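Long-range contacts in solute carrier family 15 member 1 (Mus musculus, PDB 5A9D), which probably carries di- and tripeptides into cells of the small intestine together with protons, the part described being its extracellular domain: residues N14-P22 / K44-S53; F132-I141 / T152-D160. One frame throughout, in Å; residues are numbered along the deposited sequence.

Interaction 1 (N14-P22 / K44-S53)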
loop_
_atom_site.group_PDB
_atom_site.type_symbol
_atom_site.label_atom_id
_atom_site.label_comp_id
_atom_site.label_asym_id
_atom_site.label_seq_id
_atom_site.Cartn_x
_atom_site.Cartn_y
_atom_site.Cartn_z
ATOM N N ASN A 14 16.070 18.918 8.496
ATOM C CA ASN A 14 16.279 20.259 9.065
ATOM C C ASN A 14 17.083 21.233 8.150
ATOM O O ASN A 14 17.564 22.259 8.617
ATOM C CB ASN A 14 16.938 20.152 10.453
ATOM C CG ASN A 14 18.289 19.474 10.447
ATOM O OD1 ASN A 14 18.957 19.342 9.405
ATOM N ND2 ASN A 14 18.726 19.023 11.623
ATOM N N ASN A 15 17.240 20.895 6.864
ATOM C CA ASN A 15 17.986 21.764 5.952
ATOM C C ASN A 15 17.409 21.709 4.518
ATOM O O ASN A 15 16.493 20.934 4.237
ATOM C CB ASN A 15 19.512 21.416 5.986
ATOM C CG ASN A 15 19.926 20.079 5.373
ATOM O OD1 ASN A 15 19.110 19.225 4.984
ATOM N ND2 ASN A 15 21.225 19.850 5.303
ATOM N N ASN A 16 17.976 22.524 3.616
ATOM C CA ASN A 16 17.610 22.532 2.210
ATOM C C ASN A 16 18.085 21.246 1.552
ATOM O O ASN A 16 19.208 20.838 1.773
ATOM C CB ASN A 16 18.267 23.714 1.494
ATOM C CG ASN A 16 17.669 25.061 1.820
ATOM O OD1 ASN A 16 16.598 25.187 2.426
ATOM N ND2 ASN A 16 18.381 26.098 1.457
ATOM N N MET A 17 17.227 20.610 0.747
ATOM C CA MET A 17 17.604 19.403 0.034
ATOM C C MET A 17 17.185 19.517 -1.392
ATOM O O MET A 17 16.187 20.175 -1.690
ATOM C CB MET A 17 17.000 18.151 0.688
ATOM C CG MET A 17 17.677 17.817 1.986
ATOM S SD MET A 17 17.076 16.284 2.668
ATOM C CE MET A 17 17.983 15.127 1.620
ATOM N N THR A 18 17.929 18.859 -2.269
ATOM C CA THR A 18 17.678 18.872 -3.694
ATOM C C THR A 18 17.470 17.444 -4.226
ATOM O O THR A 18 18.235 16.526 -3.903
ATOM C CB THR A 18 18.862 19.553 -4.442
ATOM O OG1 THR A 18 19.076 20.873 -3.933
ATOM C CG2 THR A 18 18.635 19.616 -5.924
ATOM N N VAL A 19 16.458 17.281 -5.073
ATOM C CA VAL A 19 16.187 16.035 -5.779
ATOM C C VAL A 19 16.402 16.344 -7.244
ATOM O O VAL A 19 15.740 17.236 -7.800
ATOM C CB VAL A 19 14.761 15.497 -5.512
ATOM C CG1 VAL A 19 14.543 14.202 -6.295
ATOM C CG2 VAL A 19 14.553 15.253 -4.017
ATOM N N HIS A 20 17.342 15.632 -7.855
ATOM C CA HIS A 20 17.699 15.804 -9.257
ATOM C C HIS A 20 17.022 14.724 -10.063
ATOM O O HIS A 20 17.363 13.549 -9.956
ATOM C CB HIS A 20 19.231 15.750 -9.480
ATOM C CG HIS A 20 20.017 16.709 -8.641
ATOM N ND1 HIS A 20 20.409 17.939 -9.136
ATOM C CD2 HIS A 20 20.490 16.570 -7.378
ATOM C CE1 HIS A 20 21.102 18.512 -8.165
ATOM N NE2 HIS A 20 21.184 17.721 -7.088
ATOM N N PHE A 21 16.025 15.125 -10.824
ATOM C CA PHE A 21 15.279 14.244 -11.695
ATOM C C PHE A 21 15.869 14.472 -13.082
ATOM O O PHE A 21 16.489 15.518 -13.295
ATOM C CB PHE A 21 13.800 14.652 -11.710
ATOM C CG PHE A 21 13.051 14.463 -10.418
ATOM C CD1 PHE A 21 12.548 13.206 -10.065
ATOM C CD2 PHE A 21 12.774 15.552 -9.587
ATOM C CE1 PHE A 21 11.796 13.037 -8.891
ATOM C CE2 PHE A 21 12.045 15.384 -8.411
ATOM C CZ PHE A 21 11.537 14.129 -8.083
ATOM N N PRO A 22 15.713 13.572 -14.063
ATOM C CA PRO A 22 16.296 13.865 -15.389
ATOM C C PRO A 22 15.647 15.108 -16.020
ATOM O O PRO A 22 14.422 15.221 -16.103
ATOM C CB PRO A 22 16.066 12.565 -16.181
ATOM C CG PRO A 22 15.828 11.509 -15.116
ATOM C CD PRO A 22 15.056 12.255 -14.052
ATOM N N LYS A 44 12.124 7.116 -18.938
ATOM C CA LYS A 44 12.909 8.359 -18.885
ATOM C C LYS A 44 13.370 8.675 -17.473
ATOM O O LYS A 44 14.149 9.595 -17.291
ATOM C CB LYS A 44 12.132 9.539 -19.502
ATOM C CG LYS A 44 11.963 9.425 -21.017
ATOM C CD LYS A 44 11.076 10.530 -21.569
ATOM C CE LYS A 44 10.910 10.408 -23.063
ATOM N NZ LYS A 44 9.992 11.442 -23.607
ATOM N N LEU A 45 12.922 7.894 -16.475
ATOM C CA LEU A 45 13.292 8.053 -15.066
ATOM C C LEU A 45 14.493 7.152 -14.846
ATOM O O LEU A 45 14.419 6.158 -14.125
ATOM C CB LEU A 45 12.082 7.665 -14.173
ATOM C CG LEU A 45 11.934 8.305 -12.796
ATOM C CD1 LEU A 45 12.004 9.853 -12.846
ATOM C CD2 LEU A 45 10.637 7.875 -12.154
ATOM N N THR A 46 15.599 7.499 -15.533
ATOM C CA THR A 46 16.894 6.797 -15.602
ATOM C C THR A 46 17.554 6.667 -14.231
ATOM O O THR A 46 18.005 5.575 -13.871
ATOM C CB THR A 46 17.795 7.486 -16.651
ATOM O OG1 THR A 46 17.094 7.516 -17.893
ATOM C CG2 THR A 46 19.135 6.782 -16.846
ATOM N N SER A 47 17.635 7.788 -13.488
ATOM C CA SER A 47 18.190 7.861 -12.140
ATOM C C SER A 47 17.655 9.095 -11.422
ATOM O O SER A 47 17.207 10.045 -12.071
ATOM C CB SER A 47 19.719 7.853 -12.157
ATOM O OG SER A 47 20.258 9.112 -12.521
ATOM N N ILE A 48 17.670 9.062 -10.089
ATOM C CA ILE A 48 17.246 10.166 -9.242
ATOM C C ILE A 48 18.314 10.320 -8.183
ATOM O O ILE A 48 18.607 9.357 -7.474
ATOM C CB ILE A 48 15.819 9.959 -8.641
ATOM C CG1 ILE A 48 14.748 9.826 -9.751
ATOM C CG2 ILE A 48 15.459 11.124 -7.694
ATOM C CD1 ILE A 48 13.376 9.301 -9.265
ATOM N N ASN A 49 18.913 11.511 -8.093
ATOM C CA ASN A 49 19.959 11.823 -7.121
ATOM C C ASN A 49 19.416 12.804 -6.117
ATOM O O ASN A 49 18.635 13.680 -6.471
ATOM C CB ASN A 49 21.216 12.409 -7.799
ATOM C CG ASN A 49 21.697 11.614 -8.977
ATOM O OD1 ASN A 49 21.993 10.411 -8.883
ATOM N ND2 ASN A 49 21.747 12.267 -10.128
ATOM N N ILE A 50 19.830 12.659 -4.863
ATOM C CA ILE A 50 19.410 13.506 -3.751
ATOM C C ILE A 50 20.655 14.035 -3.080
ATOM O O ILE A 50 21.600 13.283 -2.816
ATOM C CB ILE A 50 18.515 12.710 -2.762
ATOM C CG1 ILE A 50 17.231 12.187 -3.444
ATOM C CG2 ILE A 50 18.188 13.527 -1.513
ATOM C CD1 ILE A 50 16.557 11.092 -2.674
ATOM N N SER A 51 20.662 15.340 -2.815
ATOM C CA SER A 51 21.766 16.004 -2.140
ATOM C C SER A 51 21.260 16.967 -1.070
ATOM O O SER A 51 20.078 17.327 -1.066
ATOM C CB SER A 51 22.658 16.714 -3.155
ATOM O OG SER A 51 22.010 17.784 -3.825
ATOM N N SER A 52 22.168 17.383 -0.168
ATOM C CA SER A 52 21.911 18.333 0.911
ATOM C C SER A 52 22.864 19.489 0.798
ATOM O O SER A 52 24.023 19.306 0.403
ATOM C CB SER A 52 22.108 17.672 2.272
ATOM O OG SER A 52 20.869 17.348 2.880
ATOM N N SER A 53 22.394 20.683 1.194
ATOM C CA SER A 53 23.205 21.892 1.227
ATOM C C SER A 53 24.399 21.688 2.192
ATOM O O SER A 53 24.224 21.110 3.271
ATOM C CB SER A 53 22.356 23.086 1.654
ATOM O OG SER A 53 21.533 22.772 2.764
HETATM O O HOH W 1 19.731 24.563 4.828
#
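M17, V19, I50 and S52 lie on one face of an antiparallel strand pair, with I48 reaching V19 beside them, while T18, H20, N49 and S51 occupy the other; the axes of strands 17-21 and 49-52 run at 162°. On the M17-V19-I50 face V19 is the centre: its CG1 reaches I48 CG2 at 3.5 Å, crossing that side chain at a slant, whereas CG2 lies beside I50 CG1, the two side chains pointing the same way. The isopropyl group can serve both isoleucines because CG1 stands anti to the backbone N (chi1 179°). M17 bends at chi3 (78°), which turns CE onto I50 CG2 at 3.5 Å. On the polar face the H20 ring presents its edge to S51, with a weak hydrogen bond between NE2 and OG (3.4 Å), and T18 CG2 rests over one ring face; ND1 is held by S25. T18 with S51 and H20 with N49 form the hydrogen-bonded pairs, and H20 N to N49 O is short and straight (2.7 Å). Strands 24-28 and 58-60 complete this four-stranded sheet on its two sides, and V75 of strand 69-76, in the facing sheet of an immunoglobulin-like sandwich, packs against M17, V19 and I50.

Interaction 2 (F132-I141 / T152-D160)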
loop_
_atom_site.group_PDB
_atom_site.type_symbol
_atom_site.label_atom_id
_atom_site.label_comp_id
_atom_site.label_asym_id
_atom_site.label_seq_id
_atom_site.Cartn_x
_atom_site.Cartn_y
_atom_site.Cartn_z
ATOM N N PHE A 132 -10.147 -1.070 -15.203
ATOM C CA PHE A 132 -10.433 -1.239 -16.627
ATOM C C PHE A 132 -11.901 -1.146 -16.906
ATOM O O PHE A 132 -12.703 -1.578 -16.069
ATOM C CB PHE A 132 -9.942 -2.643 -17.099
ATOM C CG PHE A 132 -8.472 -2.893 -16.830
ATOM C CD1 PHE A 132 -8.050 -3.413 -15.613
ATOM C CD2 PHE A 132 -7.510 -2.567 -17.782
ATOM C CE1 PHE A 132 -6.686 -3.545 -15.329
ATOM C CE2 PHE A 132 -6.154 -2.766 -17.520
ATOM C CZ PHE A 132 -5.752 -3.264 -16.303
ATOM N N PRO A 133 -12.298 -0.663 -18.118
ATOM C CA PRO A 133 -13.730 -0.680 -18.468
ATOM C C PRO A 133 -14.212 -2.135 -18.607
ATOM O O PRO A 133 -13.386 -3.038 -18.814
ATOM C CB PRO A 133 -13.766 0.046 -19.818
ATOM C CG PRO A 133 -12.457 0.763 -19.931
ATOM C CD PRO A 133 -11.486 -0.123 -19.229
ATOM N N SER A 134 -15.536 -2.373 -18.515
ATOM C CA SER A 134 -16.100 -3.729 -18.602
ATOM C C SER A 134 -15.804 -4.468 -19.912
ATOM O O SER A 134 -15.475 -3.852 -20.924
ATOM C CB SER A 134 -17.610 -3.715 -18.360
ATOM O OG SER A 134 -18.143 -2.423 -18.181
ATOM N N GLY A 135 -15.944 -5.786 -19.868
ATOM C CA GLY A 135 -15.783 -6.644 -21.029
ATOM C C GLY A 135 -14.522 -7.457 -21.009
ATOM O O GLY A 135 -13.626 -7.188 -20.207
ATOM N N GLU A 136 -14.458 -8.489 -21.875
ATOM C CA GLU A 136 -13.276 -9.375 -21.996
ATOM C C GLU A 136 -12.041 -8.509 -22.383
ATOM O O GLU A 136 -12.127 -7.677 -23.276
ATOM C CB GLU A 136 -13.571 -10.457 -23.055
ATOM C CG GLU A 136 -12.429 -11.378 -23.436
ATOM C CD GLU A 136 -12.761 -12.329 -24.569
ATOM O OE1 GLU A 136 -12.805 -11.876 -25.735
ATOM O OE2 GLU A 136 -12.929 -13.540 -24.296
ATOM N N LYS A 137 -10.930 -8.665 -21.667
ATOM C CA LYS A 137 -9.700 -7.908 -21.930
ATOM C C LYS A 137 -8.609 -8.898 -22.290
ATOM O O LYS A 137 -8.462 -9.932 -21.619
ATOM C CB LYS A 137 -9.224 -7.101 -20.672
ATOM C CG LYS A 137 -10.203 -6.061 -20.117
ATOM C CD LYS A 137 -10.433 -4.913 -21.077
ATOM C CE LYS A 137 -11.871 -4.481 -21.019
ATOM N NZ LYS A 137 -12.206 -3.504 -22.071
ATOM N N GLN A 138 -7.819 -8.565 -23.312
ATOM C CA GLN A 138 -6.671 -9.379 -23.683
ATOM C C GLN A 138 -5.497 -8.943 -22.792
ATOM O O GLN A 138 -5.383 -7.775 -22.456
ATOM C CB GLN A 138 -6.298 -9.172 -25.154
ATOM C CG GLN A 138 -7.215 -9.885 -26.128
ATOM C CD GLN A 138 -6.401 -10.557 -27.192
ATOM O OE1 GLN A 138 -6.045 -9.941 -28.209
ATOM N NE2 GLN A 138 -6.032 -11.816 -26.943
ATOM N N TYR A 139 -4.628 -9.872 -22.407
ATOM C CA TYR A 139 -3.440 -9.532 -21.634
ATOM C C TYR A 139 -2.289 -10.489 -21.890
ATOM O O TYR A 139 -2.487 -11.594 -22.413
ATOM C CB TYR A 139 -3.733 -9.374 -20.129
ATOM C CG TYR A 139 -4.153 -10.624 -19.394
ATOM C CD1 TYR A 139 -5.484 -11.040 -19.385
ATOM C CD2 TYR A 139 -3.240 -11.345 -18.635
ATOM C CE1 TYR A 139 -5.884 -12.159 -18.654
ATOM C CE2 TYR A 139 -3.622 -12.469 -17.921
ATOM C CZ TYR A 139 -4.942 -12.868 -17.926
ATOM O OH TYR A 139 -5.278 -13.952 -17.177
ATOM N N THR A 140 -1.073 -10.046 -21.572
ATOM C CA THR A 140 0.080 -10.896 -21.767
ATOM C C THR A 140 0.792 -11.088 -20.487
ATOM O O THR A 140 0.817 -10.193 -19.662
ATOM C CB THR A 140 1.065 -10.350 -22.833
ATOM O OG1 THR A 140 1.741 -9.212 -22.298
ATOM C CG2 THR A 140 0.404 -10.035 -24.166
ATOM N N ILE A 141 1.475 -12.215 -20.370
ATOM C CA ILE A 141 2.291 -12.521 -19.213
ATOM C C ILE A 141 3.659 -12.932 -19.727
ATOM O O ILE A 141 3.762 -13.860 -20.515
ATOM C CB ILE A 141 1.675 -13.610 -18.292
ATOM C CG1 ILE A 141 0.367 -13.135 -17.633
ATOM C CG2 ILE A 141 2.705 -14.028 -17.211
ATOM C CD1 ILE A 141 -0.501 -14.295 -17.124
ATOM N N THR A 152 1.883 -16.852 -24.198
ATOM C CA THR A 152 1.969 -15.647 -23.352
ATOM C C THR A 152 0.719 -14.762 -23.449
ATOM O O THR A 152 0.630 -13.754 -22.748
ATOM C CB THR A 152 3.240 -14.823 -23.662
ATOM O OG1 THR A 152 3.232 -14.410 -25.025
ATOM C CG2 THR A 152 4.531 -15.562 -23.329
ATOM N N ASP A 153 -0.229 -15.133 -24.317
ATOM C CA ASP A 153 -1.455 -14.360 -24.548
ATOM C C ASP A 153 -2.624 -14.961 -23.822
ATOM O O ASP A 153 -2.827 -16.170 -23.878
ATOM C CB ASP A 153 -1.755 -14.248 -26.051
ATOM C CG ASP A 153 -0.620 -13.612 -26.842
ATOM O OD1 ASP A 153 -0.210 -12.484 -26.493
ATOM O OD2 ASP A 153 -0.153 -14.241 -27.821
ATOM N N PHE A 154 -3.366 -14.134 -23.096
ATOM C CA PHE A 154 -4.490 -14.587 -22.289
ATOM C C PHE A 154 -5.643 -13.643 -22.449
ATOM O O PHE A 154 -5.477 -12.560 -22.994
ATOM C CB PHE A 154 -4.081 -14.683 -20.797
ATOM C CG PHE A 154 -2.961 -15.656 -20.523
ATOM C CD1 PHE A 154 -1.636 -15.251 -20.594
ATOM C CD2 PHE A 154 -3.234 -16.990 -20.223
ATOM C CE1 PHE A 154 -0.601 -16.163 -20.377
ATOM C CE2 PHE A 154 -2.197 -17.896 -20.010
ATOM C CZ PHE A 154 -0.888 -17.473 -20.078
ATOM N N LYS A 155 -6.810 -14.052 -21.970
ATOM C CA LYS A 155 -8.021 -13.246 -22.028
ATOM C C LYS A 155 -8.716 -13.310 -20.676
ATOM O O LYS A 155 -8.858 -14.386 -20.095
ATOM C CB LYS A 155 -8.975 -13.750 -23.140
ATOM C CG LYS A 155 -8.607 -13.259 -24.532
ATOM C CD LYS A 155 -9.648 -13.664 -25.586
ATOM C CE LYS A 155 -9.435 -15.040 -26.167
ATOM N NZ LYS A 155 -10.515 -15.408 -27.130
ATOM N N SER A 156 -9.172 -12.155 -20.192
ATOM C CA SER A 156 -9.929 -12.091 -18.950
ATOM C C SER A 156 -11.334 -12.571 -19.266
ATOM O O SER A 156 -11.709 -12.620 -20.444
ATOM C CB SER A 156 -9.966 -10.661 -18.424
ATOM O OG SER A 156 -10.960 -9.880 -19.067
ATOM N N SER A 157 -12.132 -12.911 -18.236
ATOM C CA SER A 157 -13.511 -13.271 -18.501
ATOM C C SER A 157 -14.320 -11.971 -18.780
ATOM O O SER A 157 -13.752 -10.866 -18.765
ATOM C CB SER A 157 -14.098 -14.058 -17.336
ATOM O OG SER A 157 -14.146 -13.267 -16.163
ATOM N N ASN A 158 -15.630 -12.104 -19.025
ATOM C CA ASN A 158 -16.490 -10.961 -19.262
ATOM C C ASN A 158 -16.727 -10.191 -17.972
ATOM O O ASN A 158 -17.733 -10.404 -17.290
ATOM C CB ASN A 158 -17.811 -11.369 -19.925
ATOM C CG ASN A 158 -18.658 -10.201 -20.414
ATOM O OD1 ASN A 158 -19.700 -10.390 -21.046
ATOM N ND2 ASN A 158 -18.251 -8.972 -20.140
ATOM N N LEU A 159 -15.799 -9.277 -17.681
ATOM C CA LEU A 159 -15.743 -8.354 -16.555
ATOM C C LEU A 159 -17.105 -7.693 -16.339
ATOM O O LEU A 159 -17.588 -6.982 -17.238
ATOM C CB LEU A 159 -14.733 -7.243 -16.923
ATOM C CG LEU A 159 -13.305 -7.252 -16.346
ATOM C CD1 LEU A 159 -12.667 -8.644 -16.387
ATOM C CD2 LEU A 159 -12.444 -6.217 -17.055
ATOM N N ASP A 160 -17.732 -7.931 -15.164
ATOM C CA ASP A 160 -19.017 -7.313 -14.819
ATOM C C ASP A 160 -18.864 -5.779 -14.633
ATOM O O ASP A 160 -18.011 -5.182 -15.267
ATOM C CB ASP A 160 -19.648 -8.002 -13.591
ATOM C CG ASP A 160 -20.005 -9.477 -13.785
ATOM O OD1 ASP A 160 -20.542 -9.830 -14.869
ATOM O OD2 ASP A 160 -19.796 -10.271 -12.831
HETATM O O HOH W 2 -12.775 -14.854 -21.921
HETATM O O HOH W 3 -7.789 -14.916 -17.482
#
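S156 takes over, with its hydroxyl, a place that a backbone carbonyl would normally fill: K137 N donates to S156 OG at 2.9 Å, while S156 N returns a straight bond (172°) to K137 O at 2.7 Å. That hydroxyl gives its own proton to S157 O, so it is gripped as donor and acceptor at once; OG sits between the backbone N and carbonyl carbon, a position (chi1 81°) from which it reaches K137 N across the contact and S157 O in its own segment. Next along, F154 CB sits over one face of the Y139 ring, 3.7 Å from its centroid and 18° off the normal, a CH-pi contact. The F154 ring is slid aside, nearly parallel but barely overlapping, and meets I141 CD1 through CE1 at 3.8 Å. These contacts belong to a beta hairpin of strands 138-142 and 153-155 at the margin of one sheet of an immunoglobulin-like sandwich, and V179 and L177 of strand 177-184 in the facing sheet pack beneath its aromatic side. Past K137 and S156 the two segments stay in contact. E136 crosses K155 with its carboxylate against CD (OE2 to CD 3.5 Å), the ammonium lying beyond salt-bridge distance, and a water joins OE2 to S156 O. At the far end L159 CB packs on G135 O at 3.5 Å, and G135 N makes a weak hydrogen bond to L159 O.

From the N terminus, interaction 1 comes first: the chain leaves strand 17-21, runs through strands 24-28 and 32-41, and returns as 49-52, so the contact closes a loop of 21 residues. Interaction 2 opens much later and closes a shorter one, 10 residues between 132-141 and 152-160, within a hairpin. The two stand in series, neither nesting nor crossing, with centres about 39 Å apart and nearest atoms about 20 Å apart. Each ties together strands of a four-stranded antiparallel sheet that faces a mixed sheet, and strand order 2-1-3-4 recurs in both halves, consistent with two similar immunoglobulin-like lobes joined in tandem.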